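PDB 1HH5: cytochrome C7 from Desulfuromonas acetoxidans, which carries three c-type hemes and transfers electrons from a dehydrogenase to ferredoxin during sulfate respiration. Local coordinates for residues His45-Ala48 with Cys49-His53. Sequence-based numbering, arbitrary orientation.
Sequences HKDA and CKTCH. With HEC (heme c), chain C.
Lys46 O receives the backbone N-H of Thr51 in a nearly straight hydrogen bond, N to O 2.9 Å with an angle of 175° at the hydrogen, the donor standing well above the carbonyl plane. The same oxygen takes a weak second bond from Cys49 N at 3.4 Å, closing the type I beta turn from Lys46 to Cys49. One carbonyl thus ties the turn to the first turn of helix 50-53, whose N-cap residue is Cys49.

Side-chain contacts beside this link are looser. Asp47 and Thr51 run side by side in the same direction, and Thr51 OG1, set beside its own backbone N (chi1 -57°), lies 3.3 Å from Asp47 OD1, a weak hydrogen bond at most. The Lys46 chain slants across the threonine, bringing CD to 3.4 Å from Thr51 OG1. Lys50, its CG anti to the backbone N (chi1 -171°), instead lays its aliphatic chain along the His45 carbonyl, with CD 3.3 Å from His45 O.

Covalent and metal bonds then fasten the helix to a heme. Cys49 SG and Cys52 SG form thioethers to heme atoms CAB and CAC, and His53 NE2 binds the iron at 2.0 Å, while His20 supplies the other axial ligand. The His53 ring is further held by a hydrogen bond from ND1 to Pro59 O. His45, just before the turn, ligates a different heme together with His66. The Cys49-His53 sequence is the CXXCH heme-binding motif of c-type cytochromes, here joined through one tight turn to an axial ligand of another heme.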
loop_
_atom_site.group_PDB
_atom_site.type_symbol
_atom_site.label_atom_id
_atom_site.label_comp_id
_atom_site.label_asym_id
_atom_site.label_seq_id
_atom_site.Cartn_x
_atom_site.Cartn_y
_atom_site.Cartn_z
ATOM N N HIS A 45 2.660 6.990 4.149
ATOM C CA HIS A 45 3.101 8.161 3.397
ATOM C C HIS A 45 4.576 8.099 3.088
ATOM O O HIS A 45 5.125 8.988 2.437
ATOM C CB HIS A 45 2.778 9.439 4.166
ATOM C CG HIS A 45 1.313 9.710 4.276
ATOM N ND1 HIS A 45 0.765 10.715 5.040
ATOM C CD2 HIS A 45 0.264 9.088 3.681
ATOM C CE1 HIS A 45 -0.568 10.669 4.887
ATOM N NE2 HIS A 45 -0.921 9.698 4.069
ATOM N N LYS A 46 5.215 7.038 3.562
ATOM C CA LYS A 46 6.633 6.848 3.313
ATOM C C LYS A 46 6.918 5.495 2.671
ATOM O O LYS A 46 6.274 5.118 1.693
ATOM C CB LYS A 46 7.430 6.992 4.609
ATOM C CG LYS A 46 8.543 8.016 4.523
ATOM C CD LYS A 46 9.569 7.629 3.464
ATOM C CE LYS A 46 10.649 8.687 3.333
ATOM N NZ LYS A 46 10.056 10.001 2.944
ATOM N N ASP A 47 7.870 4.768 3.247
ATOM C CA ASP A 47 8.327 3.482 2.734
ATOM C C ASP A 47 7.349 2.321 2.584
ATOM O O ASP A 47 7.549 1.473 1.719
ATOM C CB ASP A 47 9.523 3.013 3.564
ATOM C CG ASP A 47 10.719 3.930 3.426
ATOM O OD1 ASP A 47 10.892 4.540 2.349
ATOM O OD2 ASP A 47 11.496 4.034 4.395
ATOM N N ALA A 48 6.311 2.256 3.408
ATOM C CA ALA A 48 5.372 1.144 3.286
ATOM C C ALA A 48 4.485 1.230 2.041
ATOM O O ALA A 48 4.056 0.202 1.514
ATOM C CB ALA A 48 4.504 1.039 4.548
ATOM N N CYS A 49 4.230 2.445 1.556
ATOM C CA CYS A 49 3.370 2.621 0.383
ATOM C C CYS A 49 3.806 3.643 -0.672
ATOM O O CYS A 49 4.140 3.292 -1.810
ATOM C CB CYS A 49 1.956 3.008 0.827
ATOM S SG CYS A 49 1.100 1.828 1.916
ATOM N N LYS A 50 3.769 4.912 -0.281
ATOM C CA LYS A 50 4.073 6.026 -1.173
ATOM C C LYS A 50 5.428 6.021 -1.885
ATOM O O LYS A 50 5.499 6.240 -3.097
ATOM C CB LYS A 50 3.896 7.339 -0.403
ATOM C CG LYS A 50 3.972 8.594 -1.250
ATOM C CD LYS A 50 3.714 9.815 -0.386
ATOM C CE LYS A 50 3.971 11.099 -1.144
ATOM N NZ LYS A 50 3.126 11.201 -2.367
ATOM N N THR A 51 6.500 5.787 -1.142
ATOM C CA THR A 51 7.828 5.781 -1.745
ATOM C C THR A 51 7.933 4.894 -2.986
ATOM O O THR A 51 8.473 5.314 -4.002
ATOM C CB THR A 51 8.900 5.348 -0.732
ATOM O OG1 THR A 51 8.847 6.214 0.407
ATOM C CG2 THR A 51 10.287 5.436 -1.359
ATOM N N CYS A 52 7.425 3.668 -2.920
ATOM C CA CYS A 52 7.503 2.800 -4.090
ATOM C C CYS A 52 6.716 3.352 -5.275
ATOM O O CYS A 52 7.135 3.215 -6.426
ATOM C CB CYS A 52 6.983 1.400 -3.770
ATOM S SG CYS A 52 6.949 0.329 -5.237
ATOM N N HIS A 53 5.568 3.963 -4.994
ATOM C CA HIS A 53 4.727 4.522 -6.048
ATOM C C HIS A 53 5.430 5.591 -6.884
ATOM O O HIS A 53 5.068 5.826 -8.030
ATOM C CB HIS A 53 3.438 5.095 -5.448
ATOM C CG HIS A 53 2.472 4.049 -4.977
ATOM N ND1 HIS A 53 1.277 4.327 -4.351
ATOM C CD2 HIS A 53 2.534 2.697 -5.063
ATOM C CE1 HIS A 53 0.666 3.165 -4.080
ATOM N NE2 HIS A 53 1.383 2.138 -4.489
HETATM FE FE HEC C . 0.731 0.264 -4.514
HETATM C CHA HEC C . -0.900 0.681 -7.492
HETATM C CHB HEC C . -2.126 1.301 -2.830
HETATM C CHC HEC C . 2.302 -0.214 -1.542
HETATM C CHD HEC C . 3.577 -0.679 -6.163
HETATM N NA HEC C . -1.086 0.850 -5.035
HETATM C C1A HEC C . -1.585 1.001 -6.326
HETATM C C2A HEC C . -2.909 1.602 -6.287
HETATM C C3A HEC C . -3.260 1.780 -4.989
HETATM C C4A HEC C . -2.149 1.281 -4.213
HETATM C CMA HEC C . -4.526 2.447 -4.449
HETATM C CAA HEC C . -3.641 2.101 -7.495
HETATM C CBA HEC C . -4.841 1.302 -7.976
HETATM C CGA HEC C . -4.538 -0.165 -8.164
HETATM O O1A HEC C . -4.725 -0.942 -7.201
HETATM O O2A HEC C . -4.104 -0.540 -9.274
HETATM N NB HEC C . 0.200 0.499 -2.627
HETATM C C1B HEC C . -1.004 0.938 -2.087
HETATM C C2B HEC C . -0.962 0.944 -0.644
HETATM C C3B HEC C . 0.242 0.457 -0.285
HETATM C C4B HEC C . 0.970 0.201 -1.515
HETATM C CMB HEC C . -2.004 1.571 0.270
HETATM C CAB HEC C . 0.797 0.211 1.117
HETATM C CBB HEC C . -0.088 -0.671 1.993
HETATM N NC HEC C . 2.573 -0.236 -3.960
HETATM C C1C HEC C . 3.061 -0.371 -2.691
HETATM C C2C HEC C . 4.468 -0.748 -2.712
HETATM C C3C HEC C . 4.846 -0.873 -4.020
HETATM C C4C HEC C . 3.657 -0.567 -4.785
HETATM C CMC HEC C . 5.342 -0.907 -1.487
HETATM C CAC HEC C . 6.196 -1.237 -4.647
HETATM C CBC HEC C . 7.193 -2.027 -3.803
HETATM N ND HEC C . 1.229 0.030 -6.382
HETATM C C1D HEC C . 2.420 -0.455 -6.898
HETATM C C2D HEC C . 2.325 -0.646 -8.338
HETATM C C3D HEC C . 1.143 -0.140 -8.698
HETATM C C4D HEC C . 0.425 0.231 -7.508
HETATM C CMD HEC C . 3.320 -1.307 -9.299
HETATM C CAD HEC C . 0.808 0.149 -10.144
HETATM C CBD HEC C . -0.148 -0.803 -10.800
HETATM C CGD HEC C . -0.008 -0.786 -12.304
HETATM O O1D HEC C . 0.163 0.317 -12.864
HETATM O O2D HEC C . -0.070 -1.869 -12.923
#